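Local atomic coordinates of YycN protein (Bacillus subtilis, PDB entry 1ON0), a protein that is a putative acyltransferase of the GNAT family, probably transferring an acetyl group from acetyl-CoA to an acceptor not yet known. Residues B[65-79]-B[91-105]. Residues are numbered along the deposited sequence; the frame is centred on the assembly and turned at random.
Sequences LKLNEKDIVGWLWIH and IYDFGLYEPYRGKGY. With SO4 (sulfate ion), chain G.
The indole of Trp-75 lies flat against the backbone of Gly-95, whose carbonyl oxygen sits 3.3 Å above the ring plane. Its edge meets Tyr-97 in an edge-to-face pair, the planes 76° apart, with CZ3 over the phenol ring. Trp-75 reaches across because CG stands between backbone N and carbonyl carbon (chi1 58°); Gly-95, lacking a side chain, lets the indole lie close. One face of Trp-77 carries CB of Tyr-92, a CH-pi contact 3.6 Å from the six-membered centroid, at a classic bulge where Tyr-92 and Asp-93 both oppose Trp-77. Antiparallel pairing joins strands 72-79 and 88-96, including Trp-77 N to Asp-93 O at 2.8 Å. Before strand 72-79, Tyr-100 OH gives a very short 2.5 Å hydrogen bond to Asp-71 OD2, which also salt-bridges Arg-53 of the second subunit. With an alanine at Trp-75, the Gly-95 backbone would probably be uncovered and Tyr-97 left with Tyr-19 but no indole edge. In loop 101-104, leading into helix 105-119, Gly-102 N and Gly-104 N bind a sulfate, as does Ala-106 N. Such amides, as in GNAT relatives, probably receive the pyrophosphate of acetyl-CoA; the sulfate, probably from the crystallisation liquor, may occupy that site.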
ATOM      1  N   LEU B  65     -15.305  -8.527   3.803  1.00 26.15           N
ATOM      2  CA  LEU B  65     -13.851  -8.612   3.964  1.00 24.51           C
ATOM      3  C   LEU B  65     -13.427  -7.666   5.078  1.00 24.29           C
ATOM      4  O   LEU B  65     -13.692  -6.470   5.011  1.00 25.60           O
ATOM      5  CB  LEU B  65     -13.142  -8.212   2.665  1.00 15.59           C
ATOM      6  CG  LEU B  65     -13.687  -8.931   1.431  1.00 12.39           C
ATOM      7  CD1 LEU B  65     -13.160  -8.286   0.158  1.00 13.44           C
ATOM      8  CD2 LEU B  65     -13.317 -10.407   1.518  1.00 15.15           C
ATOM      9  N   LYS B  66     -12.766  -8.209   6.096  1.00 20.30           N
ATOM     10  CA  LYS B  66     -12.301  -7.422   7.232  1.00 21.73           C
ATOM     11  C   LYS B  66     -10.778  -7.432   7.351  1.00 22.79           C
ATOM     12  O   LYS B  66     -10.136  -8.443   7.077  1.00 21.62           O
ATOM     13  CB  LYS B  66     -12.906  -7.952   8.539  1.00 26.11           C
ATOM     14  CG  LYS B  66     -14.409  -7.728   8.698  1.00 28.60           C
ATOM     15  CD  LYS B  66     -14.805  -7.939  10.152  1.00 31.36           C
ATOM     16  CE  LYS B  66     -16.280  -7.723  10.391  1.00 33.91           C
ATOM     17  NZ  LYS B  66     -16.573  -7.805  11.857  1.00 34.66           N
ATOM     18  N   LEU B  67     -10.204  -6.303   7.761  1.00 29.91           N
ATOM     19  CA  LEU B  67      -8.753  -6.188   7.927  1.00 32.11           C
ATOM     20  C   LEU B  67      -8.513  -6.549   9.383  1.00 33.47           C
ATOM     21  O   LEU B  67      -7.452  -7.041   9.776  1.00 34.69           O
ATOM     22  CB  LEU B  67      -8.311  -4.745   7.635  1.00 30.14           C
ATOM     23  CG  LEU B  67      -6.858  -4.297   7.413  1.00 31.71           C
ATOM     24  CD1 LEU B  67      -6.373  -3.548   8.633  1.00 29.84           C
ATOM     25  CD2 LEU B  67      -5.955  -5.471   7.072  1.00 30.53           C
ATOM     26  N   ASN B  68      -9.543  -6.313  10.175  1.00 29.99           N
ATOM     27  CA  ASN B  68      -9.503  -6.594  11.586  1.00 31.34           C
ATOM     28  C   ASN B  68     -10.947  -6.510  12.029  1.00 33.79           C
ATOM     29  O   ASN B  68     -11.846  -6.327  11.202  1.00 34.06           O
ATOM     30  CB  ASN B  68      -8.633  -5.565  12.319  1.00 28.39           C
ATOM     31  CG  ASN B  68      -8.952  -4.144  11.917  1.00 29.72           C
ATOM     32  OD1 ASN B  68     -10.031  -3.643  12.203  1.00 31.39           O
ATOM     33  ND2 ASN B  68      -8.015  -3.490  11.236  1.00 28.84           N
ATOM     34  N   GLU B  69     -11.184  -6.635  13.326  1.00 35.05           N
ATOM     35  CA  GLU B  69     -12.540  -6.605  13.827  1.00 35.28           C
ATOM     36  C   GLU B  69     -13.221  -5.268  13.717  1.00 36.12           C
ATOM     37  O   GLU B  69     -14.355  -5.121  14.153  1.00 38.73           O
ATOM     38  CB  GLU B  69     -12.546  -7.086  15.274  1.00 40.11           C
ATOM     39  CG  GLU B  69     -11.934  -8.448  15.395  1.00 41.01           C
ATOM     40  CD  GLU B  69     -12.592  -9.437  14.449  1.00 40.46           C
ATOM     41  OE1 GLU B  69     -11.946 -10.448  14.111  1.00 41.73           O
ATOM     42  OE2 GLU B  69     -13.754  -9.198  14.049  1.00 39.89           O
ATOM     43  N   LYS B  70     -12.551  -4.291  13.127  1.00 37.93           N
ATOM     44  CA  LYS B  70     -13.151  -2.967  13.021  1.00 38.48           C
ATOM     45  C   LYS B  70     -13.246  -2.477  11.585  1.00 36.85           C
ATOM     46  O   LYS B  70     -14.288  -1.989  11.148  1.00 39.62           O
ATOM     47  CB  LYS B  70     -12.342  -1.958  13.847  1.00 44.68           C
ATOM     48  CG  LYS B  70     -13.073  -1.377  15.061  1.00 49.08           C
ATOM     49  CD  LYS B  70     -13.923  -0.143  14.714  1.00 50.53           C
ATOM     50  CE  LYS B  70     -14.537   0.479  15.976  1.00 53.17           C
ATOM     51  NZ  LYS B  70     -15.239   1.775  15.738  1.00 53.14           N
ATOM     52  N   ASP B  71     -12.155  -2.627  10.850  1.00 31.92           N
ATOM     53  CA  ASP B  71     -12.116  -2.169   9.483  1.00 28.08           C
ATOM     54  C   ASP B  71     -12.634  -3.158   8.457  1.00 26.86           C
ATOM     55  O   ASP B  71     -11.970  -4.140   8.139  1.00 26.95           O
ATOM     56  CB  ASP B  71     -10.694  -1.736   9.138  1.00 24.82           C
ATOM     57  CG  ASP B  71     -10.228  -0.578  10.001  1.00 23.08           C
ATOM     58  OD1 ASP B  71      -9.410  -0.786  10.916  1.00 22.40           O
ATOM     59  OD2 ASP B  71     -10.702   0.550   9.782  1.00 24.54           O
ATOM     60  N   ILE B  72     -13.832  -2.883   7.945  1.00 26.66           N
ATOM     61  CA  ILE B  72     -14.439  -3.723   6.927  1.00 26.12           C
ATOM     62  C   ILE B  72     -14.052  -3.116   5.584  1.00 25.02           C
ATOM     63  O   ILE B  72     -14.694  -2.185   5.099  1.00 28.67           O
ATOM     64  CB  ILE B  72     -15.968  -3.760   7.062  1.00 23.90           C
ATOM     65  CG1 ILE B  72     -16.355  -4.130   8.492  1.00 22.54           C
ATOM     66  CG2 ILE B  72     -16.545  -4.804   6.088  1.00 24.58           C
ATOM     67  CD1 ILE B  72     -17.801  -3.766   8.861  1.00 22.84           C
ATOM     68  N   VAL B  73     -12.990  -3.659   4.999  1.00 24.20           N
ATOM     69  CA  VAL B  73     -12.430  -3.187   3.736  1.00 22.01           C
ATOM     70  C   VAL B  73     -13.284  -3.369   2.478  1.00 21.11           C
ATOM     71  O   VAL B  73     -13.183  -2.567   1.532  1.00 19.34           O
ATOM     72  CB  VAL B  73     -11.062  -3.842   3.494  1.00 20.10           C
ATOM     73  CG1 VAL B  73     -10.165  -3.617   4.707  1.00 20.15           C
ATOM     74  CG2 VAL B  73     -11.224  -5.331   3.232  1.00 18.67           C
ATOM     75  N   GLY B  74     -14.110  -4.416   2.466  1.00 17.92           N
ATOM     76  CA  GLY B  74     -14.960  -4.676   1.318  1.00 19.96           C
ATOM     77  C   GLY B  74     -15.965  -5.823   1.413  1.00 19.36           C
ATOM     78  O   GLY B  74     -16.427  -6.193   2.490  1.00 21.78           O
ATOM     79  N   TRP B  75     -16.284  -6.393   0.257  1.00 18.33           N
ATOM     80  CA  TRP B  75     -17.268  -7.463   0.130  1.00 17.52           C
ATOM     81  C   TRP B  75     -16.780  -8.490  -0.892  1.00 18.72           C
ATOM     82  O   TRP B  75     -15.942  -8.196  -1.745  1.00 17.78           O
ATOM     83  CB  TRP B  75     -18.581  -6.853  -0.361  1.00 20.79           C
ATOM     84  CG  TRP B  75     -18.410  -6.143  -1.681  1.00 22.10           C
ATOM     85  CD1 TRP B  75     -18.512  -6.700  -2.937  1.00 20.76           C
ATOM     86  CD2 TRP B  75     -18.037  -4.770  -1.888  1.00 23.14           C
ATOM     87  NE1 TRP B  75     -18.226  -5.766  -3.892  1.00 21.23           N
ATOM     88  CE2 TRP B  75     -17.928  -4.573  -3.284  1.00 21.85           C
ATOM     89  CE3 TRP B  75     -17.775  -3.690  -1.030  1.00 22.52           C
ATOM     90  CZ2 TRP B  75     -17.576  -3.329  -3.846  1.00 23.06           C
ATOM     91  CZ3 TRP B  75     -17.423  -2.455  -1.587  1.00 22.90           C
ATOM     92  CH2 TRP B  75     -17.324  -2.287  -2.983  1.00 22.88           C
ATOM     93  N   LEU B  76     -17.324  -9.692  -0.821  1.00 23.60           N
ATOM     94  CA  LEU B  76     -16.942 -10.746  -1.751  1.00 22.84           C
ATOM     95  C   LEU B  76     -18.144 -11.666  -1.858  1.00 23.15           C
ATOM     96  O   LEU B  76     -18.641 -12.159  -0.856  1.00 24.42           O
ATOM     97  CB  LEU B  76     -15.754 -11.522  -1.195  1.00 23.44           C
ATOM     98  CG  LEU B  76     -14.851 -12.300  -2.152  1.00 27.05           C
ATOM     99  CD1 LEU B  76     -14.436 -13.583  -1.454  1.00 25.39           C
ATOM    100  CD2 LEU B  76     -15.544 -12.603  -3.475  1.00 22.67           C
ATOM    101  N   TRP B  77     -18.620 -11.888  -3.070  1.00 21.01           N
ATOM    102  CA  TRP B  77     -19.761 -12.755  -3.268  1.00 21.68           C
ATOM    103  C   TRP B  77     -19.466 -13.751  -4.368  1.00 20.08           C
ATOM    104  O   TRP B  77     -19.248 -13.365  -5.510  1.00 21.78           O
ATOM    105  CB  TRP B  77     -21.000 -11.908  -3.606  1.00 26.85           C
ATOM    106  CG  TRP B  77     -22.159 -12.661  -4.195  1.00 26.94           C
ATOM    107  CD1 TRP B  77     -22.368 -14.009  -4.159  1.00 27.97           C
ATOM    108  CD2 TRP B  77     -23.277 -12.102  -4.887  1.00 29.29           C
ATOM    109  NE1 TRP B  77     -23.537 -14.326  -4.784  1.00 29.44           N
ATOM    110  CE2 TRP B  77     -24.124 -13.175  -5.244  1.00 29.53           C
ATOM    111  CE3 TRP B  77     -23.655 -10.795  -5.237  1.00 29.14           C
ATOM    112  CZ2 TRP B  77     -25.328 -12.986  -5.946  1.00 28.69           C
ATOM    113  CZ3 TRP B  77     -24.853 -10.607  -5.930  1.00 30.60           C
ATOM    114  CH2 TRP B  77     -25.674 -11.699  -6.275  1.00 31.30           C
ATOM    115  N   ILE B  78     -19.432 -15.036  -4.022  1.00 19.11           N
ATOM    116  CA  ILE B  78     -19.180 -16.055  -5.031  1.00 18.09           C
ATOM    117  C   ILE B  78     -20.292 -17.085  -5.059  1.00 18.76           C
ATOM    118  O   ILE B  78     -21.020 -17.271  -4.082  1.00 18.07           O
ATOM    119  CB  ILE B  78     -17.841 -16.808  -4.815  1.00 20.39           C
ATOM    120  CG1 ILE B  78     -17.969 -17.810  -3.678  1.00 19.56           C
ATOM    121  CG2 ILE B  78     -16.731 -15.813  -4.537  1.00 21.87           C
ATOM    122  CD1 ILE B  78     -16.734 -18.672  -3.496  1.00 17.50           C
ATOM    123  N   HIS B  79     -20.411 -17.749  -6.195  1.00 18.01           N
ATOM    124  CA  HIS B  79     -21.414 -18.785  -6.395  1.00 20.32           C
ATOM    125  C   HIS B  79     -20.694 -20.069  -6.745  1.00 22.96           C
ATOM    126  O   HIS B  79     -19.770 -20.053  -7.554  1.00 23.03           O
ATOM    127  CB  HIS B  79     -22.324 -18.416  -7.555  1.00 21.60           C
ATOM    128  CG  HIS B  79     -23.257 -19.511  -7.969  1.00 22.74           C
ATOM    129  ND1 HIS B  79     -24.235 -20.006  -7.137  1.00 22.94           N
ATOM    130  CD2 HIS B  79     -23.384 -20.176  -9.142  1.00 23.57           C
ATOM    131  CE1 HIS B  79     -24.933 -20.926  -7.782  1.00 24.46           C
ATOM    132  NE2 HIS B  79     -24.436 -21.047  -8.998  1.00 25.14           N
ATOM    133  N   ILE B  91     -17.582 -15.433  -9.447  1.00 22.00           N
ATOM    134  CA  ILE B  91     -17.467 -14.293  -8.557  1.00 21.14           C
ATOM    135  C   ILE B  91     -18.459 -13.229  -9.020  1.00 20.91           C
ATOM    136  O   ILE B  91     -18.160 -12.423  -9.910  1.00 20.90           O
ATOM    137  CB  ILE B  91     -16.051 -13.714  -8.597  1.00 15.43           C
ATOM    138  CG1 ILE B  91     -15.054 -14.781  -8.118  1.00 16.23           C
ATOM    139  CG2 ILE B  91     -15.968 -12.482  -7.704  1.00 14.61           C
ATOM    140  CD1 ILE B  91     -13.613 -14.452  -8.386  1.00 15.46           C
ATOM    141  N   TYR B  92     -19.645 -13.223  -8.423  1.00 20.76           N
ATOM    142  CA  TYR B  92     -20.647 -12.236  -8.793  1.00 20.30           C
ATOM    143  C   TYR B  92     -20.208 -10.843  -8.384  1.00 19.87           C
ATOM    144  O   TYR B  92     -20.511  -9.880  -9.068  1.00 21.59           O
ATOM    145  CB  TYR B  92     -22.015 -12.567  -8.154  1.00 20.32           C
ATOM    146  CG  TYR B  92     -22.848 -13.528  -8.977  1.00 21.97           C
ATOM    147  CD1 TYR B  92     -23.327 -13.155 -10.226  1.00 22.61           C
ATOM    148  CD2 TYR B  92     -23.066 -14.838  -8.558  1.00 19.77           C
ATOM    149  CE1 TYR B  92     -23.980 -14.059 -11.050  1.00 23.47           C
ATOM    150  CE2 TYR B  92     -23.726 -15.751  -9.377  1.00 20.86           C
ATOM    151  CZ  TYR B  92     -24.170 -15.358 -10.625  1.00 22.63           C
ATOM    152  OH  TYR B  92     -24.739 -16.266 -11.492  1.00 22.98           O
ATOM    153  N   ASP B  93     -19.464 -10.715  -7.296  1.00 15.65           N
ATOM    154  CA  ASP B  93     -19.093  -9.371  -6.892  1.00 16.43           C
ATOM    155  C   ASP B  93     -17.906  -9.345  -5.946  1.00 16.61           C
ATOM    156  O   ASP B  93     -17.755 -10.209  -5.085  1.00 15.07           O
ATOM    157  CB  ASP B  93     -20.325  -8.703  -6.256  1.00 21.77           C
ATOM    158  CG  ASP B  93     -20.191  -7.187  -6.119  1.00 17.70           C
ATOM    159  OD1 ASP B  93     -19.489  -6.561  -6.923  1.00 22.51           O
ATOM    160  OD2 ASP B  93     -20.810  -6.629  -5.199  1.00 21.02           O
ATOM    161  N   PHE B  94     -17.060  -8.347  -6.141  1.00 15.19           N
ATOM    162  CA  PHE B  94     -15.868  -8.171  -5.344  1.00 17.39           C
ATOM    163  C   PHE B  94     -15.341  -6.752  -5.454  1.00 19.07           C
ATOM    164  O   PHE B  94     -15.230  -6.181  -6.548  1.00 20.08           O
ATOM    165  CB  PHE B  94     -14.777  -9.131  -5.789  1.00 24.83           C
ATOM    166  CG  PHE B  94     -13.407  -8.691  -5.387  1.00 24.30           C
ATOM    167  CD1 PHE B  94     -13.006  -8.774  -4.064  1.00 24.41           C
ATOM    168  CD2 PHE B  94     -12.536  -8.144  -6.328  1.00 24.86           C
ATOM    169  CE1 PHE B  94     -11.741  -8.328  -3.673  1.00 24.25           C
ATOM    170  CE2 PHE B  94     -11.267  -7.690  -5.962  1.00 24.59           C
ATOM    171  CZ  PHE B  94     -10.872  -7.780  -4.627  1.00 25.66           C
ATOM    172  N   GLY B  95     -14.993  -6.180  -4.314  1.00 24.23           N
ATOM    173  CA  GLY B  95     -14.488  -4.829  -4.336  1.00 23.35           C
ATOM    174  C   GLY B  95     -14.310  -4.362  -2.919  1.00 24.40           C
ATOM    175  O   GLY B  95     -14.731  -5.027  -1.976  1.00 24.04           O
ATOM    176  N   LEU B  96     -13.687  -3.204  -2.777  1.00 23.58           N
ATOM    177  CA  LEU B  96     -13.432  -2.632  -1.478  1.00 25.34           C
ATOM    178  C   LEU B  96     -14.143  -1.309  -1.391  1.00 25.79           C
ATOM    179  O   LEU B  96     -14.464  -0.703  -2.414  1.00 27.82           O
ATOM    180  CB  LEU B  96     -11.926  -2.429  -1.289  1.00 25.75           C
ATOM    181  CG  LEU B  96     -11.037  -3.488  -0.635  1.00 25.19           C
ATOM    182  CD1 LEU B  96     -11.509  -4.886  -0.923  1.00 23.48           C
ATOM    183  CD2 LEU B  96      -9.625  -3.250  -1.127  1.00 26.11           C
ATOM    184  N   TYR B  97     -14.413  -0.865  -0.171  1.00 30.45           N
ATOM    185  CA  TYR B  97     -15.054   0.427  -0.013  1.00 32.94           C
ATOM    186  C   TYR B  97     -14.019   1.518  -0.288  1.00 34.22           C
ATOM    187  O   TYR B  97     -12.812   1.311  -0.107  1.00 33.95           O
ATOM    188  CB  TYR B  97     -15.619   0.588   1.389  1.00 26.20           C
ATOM    189  CG  TYR B  97     -16.724  -0.383   1.670  1.00 28.51           C
ATOM    190  CD1 TYR B  97     -16.459  -1.600   2.290  1.00 28.12           C
ATOM    191  CD2 TYR B  97     -18.034  -0.105   1.281  1.00 28.24           C
ATOM    192  CE1 TYR B  97     -17.464  -2.517   2.522  1.00 30.36           C
ATOM    193  CE2 TYR B  97     -19.050  -1.016   1.505  1.00 30.77           C
ATOM    194  CZ  TYR B  97     -18.757  -2.224   2.129  1.00 31.02           C
ATOM    195  OH  TYR B  97     -19.758  -3.140   2.362  1.00 34.02           O
ATOM    196  N   GLU B  98     -14.518   2.665  -0.732  1.00 34.56           N
ATOM    197  CA  GLU B  98     -13.707   3.824  -1.072  1.00 35.83           C
ATOM    198  C   GLU B  98     -12.602   4.129  -0.041  1.00 34.69           C
ATOM    199  O   GLU B  98     -11.417   4.195  -0.389  1.00 35.90           O
ATOM    200  CB  GLU B  98     -14.638   5.039  -1.275  1.00 33.66           C
ATOM    201  CG  GLU B  98     -14.212   6.009  -2.382  1.00 38.18           C
ATOM    202  CD  GLU B  98     -15.355   6.901  -2.902  1.00 39.68           C
ATOM    203  OE1 GLU B  98     -16.296   6.378  -3.543  1.00 39.16           O
ATOM    204  OE2 GLU B  98     -15.308   8.133  -2.684  1.00 42.12           O
ATOM    205  N   PRO B  99     -12.962   4.287   1.241  1.00 25.39           N
ATOM    206  CA  PRO B  99     -11.959   4.582   2.269  1.00 25.97           C
ATOM    207  C   PRO B  99     -10.849   3.532   2.494  1.00 26.03           C
ATOM    208  O   PRO B  99      -9.909   3.797   3.230  1.00 25.15           O
ATOM    209  CB  PRO B  99     -12.810   4.801   3.523  1.00 28.99           C
ATOM    210  CG  PRO B  99     -13.974   3.898   3.291  1.00 27.25           C
ATOM    211  CD  PRO B  99     -14.299   4.163   1.847  1.00 29.24           C
ATOM    212  N   TYR B 100     -10.949   2.367   1.856  1.00 22.38           N
ATOM    213  CA  TYR B 100      -9.949   1.325   2.028  1.00 22.63           C
ATOM    214  C   TYR B 100      -9.212   0.939   0.737  1.00 22.64           C
ATOM    215  O   TYR B 100      -8.478  -0.051   0.698  1.00 21.98           O
ATOM    216  CB  TYR B 100     -10.596   0.086   2.663  1.00 25.36           C
ATOM    217  CG  TYR B 100     -11.071   0.305   4.073  1.00 26.00           C
ATOM    218  CD1 TYR B 100     -10.166   0.524   5.111  1.00 25.43           C
ATOM    219  CD2 TYR B 100     -12.432   0.296   4.378  1.00 29.29           C
ATOM    220  CE1 TYR B 100     -10.606   0.723   6.412  1.00 27.57           C
ATOM    221  CE2 TYR B 100     -12.884   0.499   5.685  1.00 27.64           C
ATOM    222  CZ  TYR B 100     -11.962   0.707   6.696  1.00 28.90           C
ATOM    223  OH  TYR B 100     -12.388   0.883   7.997  1.00 29.27           O
ATOM    224  N   ARG B 101      -9.430   1.713  -0.321  1.00 26.49           N
ATOM    225  CA  ARG B 101      -8.763   1.484  -1.604  1.00 26.62           C
ATOM    226  C   ARG B 101      -7.432   2.226  -1.585  1.00 25.96           C
ATOM    227  O   ARG B 101      -7.241   3.127  -0.771  1.00 27.28           O
ATOM    228  CB  ARG B 101      -9.598   2.041  -2.758  1.00 26.11           C
ATOM    229  CG  ARG B 101     -10.930   1.386  -2.945  1.00 28.39           C
ATOM    230  CD  ARG B 101     -11.722   2.117  -4.001  1.00 28.53           C
ATOM    231  NE  ARG B 101     -13.106   1.677  -3.988  1.00 29.96           N
ATOM    232  CZ  ARG B 101     -14.090   2.257  -4.667  1.00 30.89           C
ATOM    233  NH1 ARG B 101     -13.853   3.320  -5.427  1.00 27.80           N
ATOM    234  NH2 ARG B 101     -15.326   1.776  -4.573  1.00 31.65           N
ATOM    235  N   GLY B 102      -6.526   1.855  -2.488  1.00 27.22           N
ATOM    236  CA  GLY B 102      -5.229   2.509  -2.574  1.00 26.46           C
ATOM    237  C   GLY B 102      -4.223   2.076  -1.523  1.00 27.86           C
ATOM    238  O   GLY B 102      -3.332   2.844  -1.153  1.00 29.68           O
ATOM    239  N   LYS B 103      -4.350   0.840  -1.048  1.00 26.36           N
ATOM    240  CA  LYS B 103      -3.454   0.323  -0.024  1.00 24.35           C
ATOM    241  C   LYS B 103      -2.946  -1.058  -0.393  1.00 24.04           C
ATOM    242  O   LYS B 103      -2.053  -1.597   0.267  1.00 21.33           O
ATOM    243  CB  LYS B 103      -4.176   0.253   1.327  1.00 27.28           C
ATOM    244  CG  LYS B 103      -4.557   1.603   1.932  1.00 28.87           C
ATOM    245  CD  LYS B 103      -3.335   2.499   2.120  1.00 30.74           C
ATOM    246  CE  LYS B 103      -3.684   3.748   2.913  1.00 32.70           C
ATOM    247  NZ  LYS B 103      -4.076   3.385   4.312  1.00 33.21           N
ATOM    248  N   GLY B 104      -3.534  -1.635  -1.442  1.00 18.60           N
ATOM    249  CA  GLY B 104      -3.118  -2.950  -1.876  1.00 18.29           C
ATOM    250  C   GLY B 104      -3.879  -4.065  -1.192  1.00 20.35           C
ATOM    251  O   GLY B 104      -3.481  -5.233  -1.258  1.00 22.60           O
ATOM    252  N   TYR B 105      -4.973  -3.721  -0.518  1.00 20.78           N
ATOM    253  CA  TYR B 105      -5.764  -4.751   0.149  1.00 19.99           C
ATOM    254  C   TYR B 105      -6.509  -5.596  -0.881  1.00 20.42           C
ATOM    255  O   TYR B 105      -6.752  -6.779  -0.649  1.00 23.19           O
ATOM    256  CB  TYR B 105      -6.797  -4.138   1.116  1.00 15.81           C
ATOM    257  CG  TYR B 105      -6.212  -3.338   2.261  1.00 14.25           C
ATOM    258  CD1 TYR B 105      -5.128  -3.813   2.993  1.00 16.07           C
ATOM    259  CD2 TYR B 105      -6.758  -2.116   2.619  1.00 14.03           C
ATOM    260  CE1 TYR B 105      -4.594  -3.083   4.060  1.00 15.85           C
ATOM    261  CE2 TYR B 105      -6.236  -1.381   3.684  1.00 15.87           C
ATOM    262  CZ  TYR B 105      -5.148  -1.877   4.397  1.00 16.14           C
ATOM    263  OH  TYR B 105      -4.605  -1.145   5.428  1.00 19.96           O
TER
HETATM  264  S   SO4 G 400      -6.155  -1.332  -3.971  1.00 30.84           S
HETATM  265  O1  SO4 G 400      -5.716  -2.225  -5.050  1.00 30.56           O
HETATM  266  O2  SO4 G 400      -5.011  -0.517  -3.511  1.00 33.93           O
HETATM  267  O3  SO4 G 400      -6.672  -2.138  -2.838  1.00 30.84           O
HETATM  268  O4  SO4 G 400      -7.204  -0.434  -4.454  1.00 31.32           O